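Local coordinates for YcgJ protein (Bacillus subtilis, PDB 1XXL) that is of unconfirmed function but probably transfers methyl groups from S-adenosylmethionine to an unidentified acceptor, at residues A[21-27]-A[43-49]; A[165-171]-A[230-236]; A[210-214]-A[225-229]. All coordinates share one frame; numbering follows the deposited sequence.

Contact 1: residues A[21-27]-A[43-49]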
ATOM      1  N   ALA A  21     -21.187   7.328  10.321  1.00 22.61           N
ATOM      2  CA  ALA A  21     -21.709   6.101  10.914  1.00 22.76           C
ATOM      3  C   ALA A  21     -22.379   5.135   9.917  1.00 22.24           C
ATOM      4  O   ALA A  21     -22.384   3.932  10.127  1.00 22.08           O
ATOM      5  CB  ALA A  21     -22.688   6.450  12.067  1.00 23.51           C
ATOM      6  N   GLU A  22     -22.927   5.656   8.829  1.00 22.27           N
ATOM      7  CA  GLU A  22     -23.592   4.814   7.826  1.00 22.38           C
ATOM      8  C   GLU A  22     -22.674   4.322   6.679  1.00 21.55           C
ATOM      9  O   GLU A  22     -23.136   3.675   5.744  1.00 21.48           O
ATOM     10  CB  GLU A  22     -24.808   5.542   7.248  1.00 23.19           C
ATOM     11  CG  GLU A  22     -24.498   6.742   6.340  1.00 27.42           C
ATOM     12  CD  GLU A  22     -24.261   8.049   7.084  1.00 31.80           C
ATOM     13  OE1 GLU A  22     -24.149   9.093   6.380  1.00 36.49           O
ATOM     14  OE2 GLU A  22     -24.188   8.041   8.343  1.00 31.58           O
ATOM     15  N   HIS A  23     -21.382   4.617   6.760  1.00 20.45           N
ATOM     16  CA  HIS A  23     -20.473   4.260   5.687  1.00 19.43           C
ATOM     17  C   HIS A  23     -20.115   2.776   5.652  1.00 18.56           C
ATOM     18  O   HIS A  23     -19.973   2.123   6.678  1.00 17.61           O
ATOM     19  CB  HIS A  23     -19.199   5.101   5.765  1.00 19.09           C
ATOM     20  CG  HIS A  23     -19.351   6.484   5.211  1.00 18.66           C
ATOM     21  ND1 HIS A  23     -18.486   7.508   5.527  1.00 19.65           N
ATOM     22  CD2 HIS A  23     -20.264   7.013   4.362  1.00 17.30           C
ATOM     23  CE1 HIS A  23     -18.844   8.600   4.874  1.00 18.96           C
ATOM     24  NE2 HIS A  23     -19.925   8.328   4.170  1.00 17.36           N
ATOM     25  N   ARG A  24     -19.963   2.269   4.437  1.00 18.01           N
ATOM     26  CA  ARG A  24     -19.460   0.925   4.181  1.00 18.29           C
ATOM     27  C   ARG A  24     -18.066   1.046   3.568  1.00 16.43           C
ATOM     28  O   ARG A  24     -17.868   1.796   2.599  1.00 15.19           O
ATOM     29  CB  ARG A  24     -20.416   0.189   3.255  1.00 18.97           C
ATOM     30  CG  ARG A  24     -21.807   0.052   3.864  1.00 21.51           C
ATOM     31  CD  ARG A  24     -22.625  -0.989   3.156  1.00 24.65           C
ATOM     32  NE  ARG A  24     -24.017  -1.040   3.631  1.00 29.23           N
ATOM     33  CZ  ARG A  24     -25.007  -1.689   3.004  1.00 34.11           C
ATOM     34  NH1 ARG A  24     -24.792  -2.354   1.859  1.00 36.82           N
ATOM     35  NH2 ARG A  24     -26.237  -1.683   3.526  1.00 34.49           N
ATOM     36  N   VAL A  25     -17.110   0.325   4.148  1.00 14.78           N
ATOM     37  CA  VAL A  25     -15.699   0.450   3.790  1.00 15.21           C
ATOM     38  C   VAL A  25     -15.153  -0.893   3.300  1.00 15.05           C
ATOM     39  O   VAL A  25     -15.424  -1.961   3.887  1.00 14.40           O
ATOM     40  CB  VAL A  25     -14.847   0.911   5.024  1.00 14.48           C
ATOM     41  CG1 VAL A  25     -13.368   1.058   4.693  1.00 14.48           C
ATOM     42  CG2 VAL A  25     -15.388   2.193   5.604  1.00 15.53           C
ATOM     43  N   LEU A  26     -14.352  -0.827   2.249  1.00 14.05           N
ATOM     44  CA  LEU A  26     -13.622  -1.970   1.775  1.00 14.44           C
ATOM     45  C   LEU A  26     -12.128  -1.704   1.946  1.00 14.83           C
ATOM     46  O   LEU A  26     -11.621  -0.649   1.524  1.00 14.13           O
ATOM     47  CB  LEU A  26     -13.955  -2.232   0.312  1.00 13.95           C
ATOM     48  CG  LEU A  26     -13.109  -3.244  -0.445  1.00 13.85           C
ATOM     49  CD1 LEU A  26     -13.268  -4.624   0.123  1.00 14.06           C
ATOM     50  CD2 LEU A  26     -13.465  -3.233  -1.931  1.00 13.78           C
ATOM     51  N   ASP A  27     -11.438  -2.677   2.533  1.00 15.96           N
ATOM     52  CA  ASP A  27      -9.977  -2.671   2.650  1.00 16.43           C
ATOM     53  C   ASP A  27      -9.362  -3.765   1.778  1.00 17.02           C
ATOM     54  O   ASP A  27      -9.589  -4.969   1.995  1.00 16.22           O
ATOM     55  CB  ASP A  27      -9.537  -2.879   4.101  1.00 17.64           C
ATOM     56  CG  ASP A  27      -8.008  -2.804   4.273  1.00 19.70           C
ATOM     57  OD1 ASP A  27      -7.328  -1.988   3.573  1.00 27.56           O
ATOM     58  OD2 ASP A  27      -7.487  -3.567   5.119  1.00 25.89           O
ATOM     59  N   VAL A  43     -17.531   3.661  11.405  1.00 21.35           N
ATOM     60  CA  VAL A  43     -18.356   3.366  10.241  1.00 20.90           C
ATOM     61  C   VAL A  43     -19.299   2.214  10.556  1.00 21.01           C
ATOM     62  O   VAL A  43     -19.164   1.563  11.571  1.00 20.30           O
ATOM     63  CB  VAL A  43     -17.483   3.016   8.991  1.00 20.85           C
ATOM     64  CG1 VAL A  43     -16.571   4.218   8.586  1.00 20.24           C
ATOM     65  CG2 VAL A  43     -16.630   1.754   9.233  1.00 20.19           C
ATOM     66  N   GLN A  44     -20.242   1.964   9.653  1.00 21.73           N
ATOM     67  CA  GLN A  44     -21.196   0.884   9.808  1.00 22.37           C
ATOM     68  C   GLN A  44     -20.570  -0.499   9.654  1.00 22.36           C
ATOM     69  O   GLN A  44     -20.888  -1.438  10.390  1.00 21.09           O
ATOM     70  CB  GLN A  44     -22.276   1.029   8.755  1.00 22.46           C
ATOM     71  CG  GLN A  44     -23.414   0.065   8.919  1.00 23.62           C
ATOM     72  CD  GLN A  44     -24.454   0.309   7.870  1.00 25.22           C
ATOM     73  OE1 GLN A  44     -24.361  -0.215   6.766  1.00 30.18           O
ATOM     74  NE2 GLN A  44     -25.443   1.140   8.193  1.00 29.62           N
ATOM     75  N   GLU A  45     -19.659  -0.618   8.696  1.00 22.24           N
ATOM     76  CA  GLU A  45     -19.181  -1.915   8.290  1.00 23.06           C
ATOM     77  C   GLU A  45     -17.874  -1.797   7.516  1.00 21.38           C
ATOM     78  O   GLU A  45     -17.744  -0.943   6.625  1.00 18.51           O
ATOM     79  CB  GLU A  45     -20.270  -2.509   7.402  1.00 22.96           C
ATOM     80  CG  GLU A  45     -19.970  -3.819   6.781  1.00 27.08           C
ATOM     81  CD  GLU A  45     -21.092  -4.265   5.828  1.00 28.49           C
ATOM     82  OE1 GLU A  45     -20.890  -5.283   5.132  1.00 36.10           O
ATOM     83  OE2 GLU A  45     -22.175  -3.608   5.784  1.00 34.90           O
ATOM     84  N   CYS A  46     -16.930  -2.670   7.861  1.00 20.54           N
ATOM     85  CA  CYS A  46     -15.689  -2.825   7.111  1.00 20.83           C
ATOM     86  C   CYS A  46     -15.574  -4.238   6.565  1.00 19.14           C
ATOM     87  O   CYS A  46     -15.794  -5.207   7.285  1.00 18.55           O
ATOM     88  CB  CYS A  46     -14.510  -2.593   8.020  1.00 21.24           C
ATOM     89  SG  CYS A  46     -14.480  -1.010   8.716  1.00 27.07           S
ATOM     90  N   ILE A  47     -15.246  -4.343   5.287  1.00 17.99           N
ATOM     91  CA  ILE A  47     -14.974  -5.620   4.648  1.00 17.55           C
ATOM     92  C   ILE A  47     -13.531  -5.604   4.191  1.00 16.75           C
ATOM     93  O   ILE A  47     -13.105  -4.659   3.543  1.00 16.50           O
ATOM     94  CB  ILE A  47     -15.902  -5.856   3.475  1.00 17.38           C
ATOM     95  CG1 ILE A  47     -17.328  -6.000   3.983  1.00 19.38           C
ATOM     96  CG2 ILE A  47     -15.495  -7.117   2.721  1.00 19.19           C
ATOM     97  CD1 ILE A  47     -18.330  -6.194   2.873  1.00 20.50           C
ATOM     98  N   GLY A  48     -12.776  -6.633   4.557  1.00 16.33           N
ATOM     99  CA  GLY A  48     -11.388  -6.773   4.136  1.00 17.08           C
ATOM    100  C   GLY A  48     -11.244  -7.900   3.138  1.00 17.52           C
ATOM    101  O   GLY A  48     -11.873  -8.945   3.293  1.00 17.93           O
ATOM    102  N   VAL A  49     -10.458  -7.698   2.090  1.00 17.58           N
ATOM    103  CA  VAL A  49     -10.074  -8.812   1.222  1.00 17.51           C
ATOM    104  C   VAL A  49      -8.570  -8.995   1.275  1.00 17.74           C
ATOM    105  O   VAL A  49      -7.816  -8.012   1.255  1.00 16.59           O
ATOM    106  CB  VAL A  49     -10.573  -8.673  -0.253  1.00 17.92           C
ATOM    107  CG1 VAL A  49     -12.088  -8.583  -0.296  1.00 18.77           C
ATOM    108  CG2 VAL A  49      -9.996  -7.472  -0.915  1.00 20.05           C
TER

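Contact 2: residues A[165-171]-A[230-236]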
ATOM      1  N   GLN A 165     -11.948   7.672 -14.275  1.00 11.64           N
ATOM      2  CA  GLN A 165     -12.816   8.752 -13.845  1.00 12.41           C
ATOM      3  C   GLN A 165     -12.734   9.002 -12.331  1.00 12.17           C
ATOM      4  O   GLN A 165     -13.723   9.398 -11.694  1.00 11.48           O
ATOM      5  CB  GLN A 165     -14.250   8.529 -14.333  1.00 13.34           C
ATOM      6  CG  GLN A 165     -14.415   8.779 -15.851  1.00 16.39           C
ATOM      7  CD  GLN A 165     -13.596   7.847 -16.692  1.00 20.26           C
ATOM      8  OE1 GLN A 165     -12.730   8.269 -17.494  1.00 26.77           O
ATOM      9  NE2 GLN A 165     -13.831   6.560 -16.511  1.00 21.44           N
ATOM     10  N   LEU A 166     -11.541   8.788 -11.781  1.00 11.53           N
ATOM     11  CA  LEU A 166     -11.228   9.235 -10.413  1.00 11.61           C
ATOM     12  C   LEU A 166     -10.487  10.555 -10.453  1.00 11.13           C
ATOM     13  O   LEU A 166      -9.476  10.687 -11.159  1.00 10.34           O
ATOM     14  CB  LEU A 166     -10.383   8.197  -9.668  1.00 11.75           C
ATOM     15  CG  LEU A 166     -10.852   6.747  -9.739  1.00 12.74           C
ATOM     16  CD1 LEU A 166      -9.949   5.807  -8.948  1.00 13.82           C
ATOM     17  CD2 LEU A 166     -12.278   6.659  -9.245  1.00 13.37           C
ATOM     18  N   ALA A 167     -10.991  11.544  -9.707  1.00 11.62           N
ATOM     19  CA  ALA A 167     -10.214  12.734  -9.428  1.00 12.30           C
ATOM     20  C   ALA A 167      -9.034  12.375  -8.513  1.00 13.13           C
ATOM     21  O   ALA A 167      -9.207  11.637  -7.547  1.00 14.21           O
ATOM     22  CB  ALA A 167     -11.080  13.804  -8.788  1.00 13.07           C
ATOM     23  N   TYR A 168      -7.851  12.904  -8.809  1.00 12.45           N
ATOM     24  CA  TYR A 168      -6.612  12.593  -8.077  1.00 12.22           C
ATOM     25  C   TYR A 168      -6.206  13.743  -7.164  1.00 12.76           C
ATOM     26  O   TYR A 168      -6.180  14.892  -7.582  1.00 11.66           O
ATOM     27  CB  TYR A 168      -5.477  12.309  -9.069  1.00 11.56           C
ATOM     28  CG  TYR A 168      -4.059  12.128  -8.502  1.00 11.71           C
ATOM     29  CD1 TYR A 168      -3.266  13.227  -8.153  1.00 11.08           C
ATOM     30  CD2 TYR A 168      -3.493  10.848  -8.378  1.00 11.25           C
ATOM     31  CE1 TYR A 168      -1.961  13.056  -7.666  1.00  9.89           C
ATOM     32  CE2 TYR A 168      -2.212  10.672  -7.907  1.00 11.07           C
ATOM     33  CZ  TYR A 168      -1.454  11.770  -7.537  1.00 11.05           C
ATOM     34  OH  TYR A 168      -0.177  11.558  -7.080  1.00 11.11           O
ATOM     35  N   GLN A 169      -5.834  13.412  -5.928  1.00 13.45           N
ATOM     36  CA  GLN A 169      -5.250  14.388  -5.020  1.00 15.82           C
ATOM     37  C   GLN A 169      -4.153  13.730  -4.209  1.00 15.30           C
ATOM     38  O   GLN A 169      -4.351  12.670  -3.628  1.00 15.18           O
ATOM     39  CB  GLN A 169      -6.330  14.958  -4.097  1.00 16.41           C
ATOM     40  CG  GLN A 169      -5.901  16.164  -3.337  1.00 20.34           C
ATOM     41  CD  GLN A 169      -7.016  16.765  -2.485  1.00 20.69           C
ATOM     42  OE1 GLN A 169      -8.195  16.431  -2.643  1.00 26.18           O
ATOM     43  NE2 GLN A 169      -6.636  17.669  -1.581  1.00 25.21           N
ATOM     44  N   ASP A 170      -2.988  14.357  -4.206  1.00 15.46           N
ATOM     45  CA  ASP A 170      -1.894  14.027  -3.297  1.00 16.66           C
ATOM     46  C   ASP A 170      -2.177  14.683  -1.912  1.00 15.89           C
ATOM     47  O   ASP A 170      -2.151  15.902  -1.745  1.00 16.14           O
ATOM     48  CB  ASP A 170      -0.557  14.455  -3.946  1.00 17.99           C
ATOM     49  CG  ASP A 170       0.575  14.641  -2.949  1.00 22.96           C
ATOM     50  OD1 ASP A 170       0.515  14.158  -1.791  1.00 31.28           O
ATOM     51  OD2 ASP A 170       1.556  15.319  -3.332  1.00 31.80           O
ATOM     52  N   ILE A 171      -2.510  13.863  -0.935  1.00 15.30           N
ATOM     53  CA  ILE A 171      -2.814  14.369   0.397  1.00 15.21           C
ATOM     54  C   ILE A 171      -1.533  14.679   1.204  1.00 14.98           C
ATOM     55  O   ILE A 171      -1.428  15.737   1.831  1.00 14.19           O
ATOM     56  CB  ILE A 171      -3.739  13.398   1.171  1.00 14.75           C
ATOM     57  CG1 ILE A 171      -5.048  13.128   0.393  1.00 13.47           C
ATOM     58  CG2 ILE A 171      -4.018  13.930   2.592  1.00 15.15           C
ATOM     59  CD1 ILE A 171      -5.952  14.325   0.198  1.00 13.33           C
ATOM     60  N   ILE A 230       3.364   8.032   0.071  1.00  9.35           N
ATOM     61  CA  ILE A 230       2.318   8.994  -0.209  1.00  8.77           C
ATOM     62  C   ILE A 230       0.946   8.479   0.242  1.00  8.67           C
ATOM     63  O   ILE A 230       0.715   7.279   0.299  1.00  8.03           O
ATOM     64  CB  ILE A 230       2.333   9.328  -1.733  1.00  9.18           C
ATOM     65  CG1 ILE A 230       1.529  10.592  -2.023  1.00  9.16           C
ATOM     66  CG2 ILE A 230       1.893   8.103  -2.535  1.00  8.76           C
ATOM     67  CD1 ILE A 230       1.644  11.107  -3.495  1.00 10.18           C
ATOM     68  N   LEU A 231       0.044   9.402   0.567  1.00  8.64           N
ATOM     69  CA  LEU A 231      -1.383   9.120   0.571  1.00  8.84           C
ATOM     70  C   LEU A 231      -1.983   9.864  -0.587  1.00  9.04           C
ATOM     71  O   LEU A 231      -1.886  11.107  -0.669  1.00  9.17           O
ATOM     72  CB  LEU A 231      -2.082   9.546   1.859  1.00  9.01           C
ATOM     73  CG  LEU A 231      -3.631   9.530   1.796  1.00  8.81           C
ATOM     74  CD1 LEU A 231      -4.169   8.148   1.522  1.00  7.38           C
ATOM     75  CD2 LEU A 231      -4.246  10.059   3.112  1.00 10.19           C
ATOM     76  N   ILE A 232      -2.599   9.097  -1.477  1.00  9.46           N
ATOM     77  CA  ILE A 232      -3.342   9.623  -2.598  1.00 10.01           C
ATOM     78  C   ILE A 232      -4.818   9.401  -2.287  1.00 10.03           C
ATOM     79  O   ILE A 232      -5.210   8.318  -1.826  1.00  9.67           O
ATOM     80  CB  ILE A 232      -2.980   8.864  -3.902  1.00 10.21           C
ATOM     81  CG1 ILE A 232      -1.547   9.165  -4.332  1.00 10.61           C
ATOM     82  CG2 ILE A 232      -3.938   9.200  -5.043  1.00 10.88           C
ATOM     83  CD1 ILE A 232      -0.951   8.059  -5.163  1.00 11.45           C
ATOM     84  N   GLN A 233      -5.629  10.417  -2.552  1.00 10.45           N
ATOM     85  CA  GLN A 233      -7.072  10.284  -2.541  1.00 11.20           C
ATOM     86  C   GLN A 233      -7.625  10.325  -3.961  1.00 11.32           C
ATOM     87  O   GLN A 233      -7.341  11.263  -4.730  1.00 11.77           O
ATOM     88  CB  GLN A 233      -7.727  11.364  -1.698  1.00 11.27           C
ATOM     89  CG  GLN A 233      -9.246  11.204  -1.578  1.00 11.97           C
ATOM     90  CD  GLN A 233      -9.860  12.078  -0.493  1.00 13.30           C
ATOM     91  OE1 GLN A 233     -10.454  11.575   0.455  1.00 18.07           O
ATOM     92  NE2 GLN A 233      -9.731  13.364  -0.635  1.00 14.26           N
ATOM     93  N   GLY A 234      -8.386   9.289  -4.305  1.00 11.09           N
ATOM     94  CA  GLY A 234      -9.241   9.275  -5.501  1.00 11.55           C
ATOM     95  C   GLY A 234     -10.705   9.519  -5.157  1.00 12.52           C
ATOM     96  O   GLY A 234     -11.229   8.985  -4.170  1.00 13.22           O
ATOM     97  N   ILE A 235     -11.377  10.361  -5.930  1.00 12.88           N
ATOM     98  CA  ILE A 235     -12.806  10.538  -5.780  1.00 12.85           C
ATOM     99  C   ILE A 235     -13.474  10.191  -7.116  1.00 12.56           C
ATOM    100  O   ILE A 235     -13.080  10.716  -8.181  1.00 11.25           O
ATOM    101  CB  ILE A 235     -13.188  11.987  -5.294  1.00 13.09           C
ATOM    102  CG1 ILE A 235     -12.643  12.218  -3.882  1.00 14.18           C
ATOM    103  CG2 ILE A 235     -14.710  12.149  -5.271  1.00 13.07           C
ATOM    104  CD1 ILE A 235     -12.683  13.612  -3.440  1.00 15.74           C
ATOM    105  N   LYS A 236     -14.476   9.312  -7.053  1.00 12.37           N
ATOM    106  CA  LYS A 236     -15.197   8.862  -8.238  1.00 13.72           C
ATOM    107  C   LYS A 236     -16.110   9.978  -8.786  1.00 14.70           C
ATOM    108  O   LYS A 236     -17.018  10.442  -8.117  1.00 13.81           O
ATOM    109  CB  LYS A 236     -16.000   7.604  -7.942  1.00 13.20           C
ATOM    110  CG  LYS A 236     -16.747   7.024  -9.156  1.00 12.77           C
ATOM    111  CD  LYS A 236     -17.267   5.647  -8.817  1.00 12.75           C
ATOM    112  CE  LYS A 236     -18.045   4.984  -9.946  1.00 12.57           C
ATOM    113  NZ  LYS A 236     -18.485   3.625  -9.558  1.00  9.98           N
TER

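Contact 3: residues A[210-214]-A[225-229]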
ATOM      1  N   ASP A 210      21.111  10.309  -2.589  1.00 18.56           N
ATOM      2  CA  ASP A 210      20.384  11.507  -2.148  1.00 17.84           C
ATOM      3  C   ASP A 210      18.883  11.224  -2.030  1.00 16.83           C
ATOM      4  O   ASP A 210      18.277  11.456  -0.999  1.00 16.70           O
ATOM      5  CB  ASP A 210      20.656  12.657  -3.145  1.00 19.27           C
ATOM      6  CG  ASP A 210      19.953  13.984  -2.759  1.00 22.99           C
ATOM      7  OD1 ASP A 210      19.917  14.340  -1.542  1.00 30.26           O
ATOM      8  OD2 ASP A 210      19.440  14.682  -3.688  1.00 29.84           O
ATOM      9  N   THR A 211      18.287  10.702  -3.092  1.00 14.93           N
ATOM     10  CA  THR A 211      16.852  10.469  -3.129  1.00 14.52           C
ATOM     11  C   THR A 211      16.403   9.497  -2.046  1.00 13.24           C
ATOM     12  O   THR A 211      15.379   9.705  -1.416  1.00 12.78           O
ATOM     13  CB  THR A 211      16.427   9.914  -4.510  1.00 14.40           C
ATOM     14  OG1 THR A 211      16.722  10.893  -5.520  1.00 16.14           O
ATOM     15  CG2 THR A 211      14.936   9.592  -4.544  1.00 14.33           C
ATOM     16  N   PHE A 212      17.161   8.427  -1.836  1.00 12.54           N
ATOM     17  CA  PHE A 212      16.751   7.374  -0.901  1.00 12.48           C
ATOM     18  C   PHE A 212      17.515   7.407   0.432  1.00 11.86           C
ATOM     19  O   PHE A 212      17.495   6.434   1.168  1.00 10.32           O
ATOM     20  CB  PHE A 212      16.825   5.983  -1.571  1.00 11.31           C
ATOM     21  CG  PHE A 212      15.971   5.873  -2.808  1.00 12.21           C
ATOM     22  CD1 PHE A 212      14.593   5.894  -2.712  1.00 10.49           C
ATOM     23  CD2 PHE A 212      16.545   5.809  -4.076  1.00 10.71           C
ATOM     24  CE1 PHE A 212      13.813   5.810  -3.834  1.00 11.92           C
ATOM     25  CE2 PHE A 212      15.756   5.736  -5.205  1.00 10.59           C
ATOM     26  CZ  PHE A 212      14.398   5.732  -5.084  1.00 10.81           C
ATOM     27  N   CYS A 213      18.188   8.526   0.720  1.00 12.23           N
ATOM     28  CA  CYS A 213      18.773   8.791   2.030  1.00 12.30           C
ATOM     29  C   CYS A 213      19.588   7.610   2.545  1.00 12.82           C
ATOM     30  O   CYS A 213      19.397   7.146   3.664  1.00 13.21           O
ATOM     31  CB  CYS A 213      17.677   9.116   3.025  1.00 12.09           C
ATOM     32  SG  CYS A 213      16.593  10.445   2.497  1.00 14.45           S
ATOM     33  N   ILE A 214      20.507   7.135   1.720  1.00 13.77           N
ATOM     34  CA  ILE A 214      21.251   5.921   2.014  1.00 14.57           C
ATOM     35  C   ILE A 214      22.358   6.206   3.020  1.00 14.88           C
ATOM     36  O   ILE A 214      23.221   7.065   2.803  1.00 14.79           O
ATOM     37  CB  ILE A 214      21.806   5.280   0.725  1.00 14.23           C
ATOM     38  CG1 ILE A 214      20.659   4.842  -0.170  1.00 14.88           C
ATOM     39  CG2 ILE A 214      22.669   4.039   1.032  1.00 14.92           C
ATOM     40  CD1 ILE A 214      21.132   4.277  -1.566  1.00 15.70           C
ATOM     41  N   PHE A 225      17.869   3.620   5.019  1.00 10.86           N
ATOM     42  CA  PHE A 225      17.499   4.318   3.785  1.00 10.92           C
ATOM     43  C   PHE A 225      16.056   4.759   3.919  1.00 10.59           C
ATOM     44  O   PHE A 225      15.396   4.389   4.885  1.00  9.81           O
ATOM     45  CB  PHE A 225      17.740   3.449   2.536  1.00 10.68           C
ATOM     46  CG  PHE A 225      16.967   2.147   2.513  1.00  9.81           C
ATOM     47  CD1 PHE A 225      15.699   2.083   1.951  1.00 10.30           C
ATOM     48  CD2 PHE A 225      17.526   0.979   3.034  1.00 11.79           C
ATOM     49  CE1 PHE A 225      15.001   0.883   1.919  1.00 11.28           C
ATOM     50  CE2 PHE A 225      16.838  -0.220   2.995  1.00 12.07           C
ATOM     51  CZ  PHE A 225      15.561  -0.264   2.451  1.00 10.87           C
ATOM     52  N   CYS A 226      15.580   5.558   2.979  1.00 10.29           N
ATOM     53  CA  CYS A 226      14.197   5.976   2.973  1.00 12.01           C
ATOM     54  C   CYS A 226      13.533   5.604   1.675  1.00 12.08           C
ATOM     55  O   CYS A 226      14.124   5.727   0.604  1.00 12.71           O
ATOM     56  CB  CYS A 226      14.063   7.487   3.157  1.00 12.26           C
ATOM     57  SG  CYS A 226      14.474   8.118   4.822  1.00 16.22           S
ATOM     58  N   LEU A 227      12.289   5.178   1.788  1.00 12.07           N
ATOM     59  CA  LEU A 227      11.414   4.987   0.667  1.00 13.03           C
ATOM     60  C   LEU A 227      10.556   6.252   0.538  1.00 12.93           C
ATOM     61  O   LEU A 227      10.476   7.047   1.470  1.00 12.64           O
ATOM     62  CB  LEU A 227      10.540   3.757   0.879  1.00 13.30           C
ATOM     63  CG  LEU A 227      10.945   2.379   0.330  1.00 15.80           C
ATOM     64  CD1 LEU A 227      12.369   2.204  -0.130  1.00 17.22           C
ATOM     65  CD2 LEU A 227      10.516   1.255   1.230  1.00 14.60           C
ATOM     66  N   LYS A 228       9.958   6.448  -0.641  1.00 12.16           N
ATOM     67  CA  LYS A 228       9.067   7.590  -0.891  1.00 12.42           C
ATOM     68  C   LYS A 228       7.620   7.157  -0.731  1.00 11.64           C
ATOM     69  O   LYS A 228       7.137   6.318  -1.490  1.00 12.40           O
ATOM     70  CB  LYS A 228       9.266   8.128  -2.311  1.00 13.02           C
ATOM     71  CG  LYS A 228      10.700   8.252  -2.773  1.00 15.04           C
ATOM     72  CD  LYS A 228      11.577   8.991  -1.793  1.00 18.17           C
ATOM     73  CE  LYS A 228      11.368  10.448  -1.850  1.00 20.47           C
ATOM     74  NZ  LYS A 228      12.570  11.116  -1.210  1.00 22.70           N
ATOM     75  N   ALA A 229       6.928   7.727   0.245  1.00 11.10           N
ATOM     76  CA  ALA A 229       5.573   7.300   0.593  1.00 10.45           C
ATOM     77  C   ALA A 229       4.614   8.408   0.323  1.00  9.58           C
ATOM     78  O   ALA A 229       4.992   9.583   0.330  1.00  8.56           O
ATOM     79  CB  ALA A 229       5.515   6.903   2.038  1.00 10.87           C
TER

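Contact 1: residues A[21-27]-A[43-49]
Arg24 to Asp27 pair with Glu45 to Gly48 as two parallel strands whose axes approach to 4.6 Å at 18°. Val25 and Asp27 each bond through both N and O to the other strand, among them Ile47 N to Val25 O at 2.8 Å and Val49 N to Asp27 O at 2.9 Å. Ahead of this ladder, His23 O takes the N-H of Gln44 at 3.0 Å.

Arg24 and Gln44, the latter just ahead of the second strand, run side by side in the same direction. Gln44 OE1 sits near the guanidinium edge, 16° out of its plane, and receives NE at 3.3 Å, almost along the C=O axis; an extended chain with CG anti to the backbone N (chi1 -173°) carries the amide there. Glu45 OE2 stands well out of the guanidinium plane, 3.8 Å from NE, a long ion pair acting through charge alone. Leu26 CD1 lies 4.2 Å from Val49 CG1. The face of Val25 is apolar near its start, where Val25 CG2 meets Val43 CG1 at 3.8 Å, the valines crossing nearly perpendicularly.

Both strands belong to a beta-alpha-beta unit of the Rossmann-like methyltransferase fold, joined through helix 34-39, which touches Cys46 and Asp27. Asp27, bonded through OD1 to Thr92 OG1, lies close to Arg94, an S-adenosyl-L-methionine-binding residue; strands 88-94 and 71-75 extend the sheet beyond Leu26 and Cys46.

Contact 2: residues A[165-171]-A[230-236]
Tyr168 lies obliquely across Ile232, with the CD2-CE2 side of its ring against the isoleucine: CE2 is 3.7 Å from Ile232 CG2, and the hydroxyl end continues along CG1. The ring is carried over the neighbouring strand by a first torsion that sets CG opposite the backbone N (chi1 173°), and its OH comes within 4.0 Å of Ile230 CD1, the two side chains approaching from opposite directions. Asp170 meets the same methyl group at about a right angle, Ile230 CD1 lying 3.7 Å from Asp170 OD1. At the other end of this face Leu166 CD2 packs 3.8 Å from Lys236 CA, while the extended lysine carries NZ away to Asp86, with which it forms a salt bridge, and to the carbonyl of Leu114.

The backbones beneath are antiparallel strands, their directions 156° apart. Ala167-Ile235 and Gln169-Gln233 are hydrogen-bonded pairs, and Ile171 N adds a bond to Leu231 O at 2.8 Å. Strand 222-236 is the antiparallel strand of the class I methyltransferase sheet, inserted between 118-125 and the edge strand 166-179; helix 154-163, which ends in a Schellman motif at Gln165, packs on Leu166, Tyr168 and Ile232.

On the opposite face Ile171 and Leu231 point the same way side by side, Ile171 CB 3.9 Å from Leu231 CD2. Ile171 CG1 reaches obliquely to Gln233 CB at 3.8 Å. Gln169 and Gln233 also run alongside one another, but their amide planes are turned 62° apart, and Gln233 OE1 bonds instead to Arg119. Thr16 of helix 7-17 touches Ile171, Leu231 and Gln233.

Contact 3: residues A[210-214]-A[225-229]
Where helix 206-211 ends, the chain from Thr211 to Ile214 runs roughly antiparallel to Phe225-Lys228, the end-to-end directions being 156° apart, and Cys226 N donates to Phe212 O at 2.8 Å. Phe225 CA adds a CA-H...O contact to Cys213 O at 3.4 Å.

The ring of Phe212 turns its edge to the strand: Cys226 O lies in the ring plane, 3.4 Å from CD1, while Thr211 CG2 lies over the centre of one face. Lys228 crosses this ring at about a right angle, its CG 4.1 Å from Phe212 CE1. Bends at chi2 and chi3 (-51° and -77°) fold the lysine back so that NZ bonds to Thr211 O at 3.2 Å, in the carbonyl plane, and also to Asn175 OD1. A methionine in place of Lys228 would probably leave Thr211 O and Asn175 OD1 without this shared donor and weaken the link between the helix end and the strand. Away from the ring, Cys213 CB packs against Cys226 SG at 3.8 Å.

Cys213, with its positive phi, is the C-prime residue of a Schellman motif, a helix termination that here turns the chain toward the short strand 215-216, which pairs antiparallel with strand 222-236.

Overall arrangement
From the N terminus, helix 7-17 leads into contact 1, which closes a short loop around helix 34-39 and joins two neighbouring parallel strands of the sheet. The chain completes strands 71-75, 88-94 and 118-125 before contact 2 opens at residues 165-171. Contact 2 closes a much longer loop by pairing edge strand 166-179 with strand 222-236. Nested inside it is contact 3, which ties the end of helix 206-211 to the early part of the same strand 222-236; the centres of contacts 2 and 3 are about 23 Å apart. Contacts 1 and 3 lie on opposite sides of the chain's centre, yet all three reach the same mixed sheet.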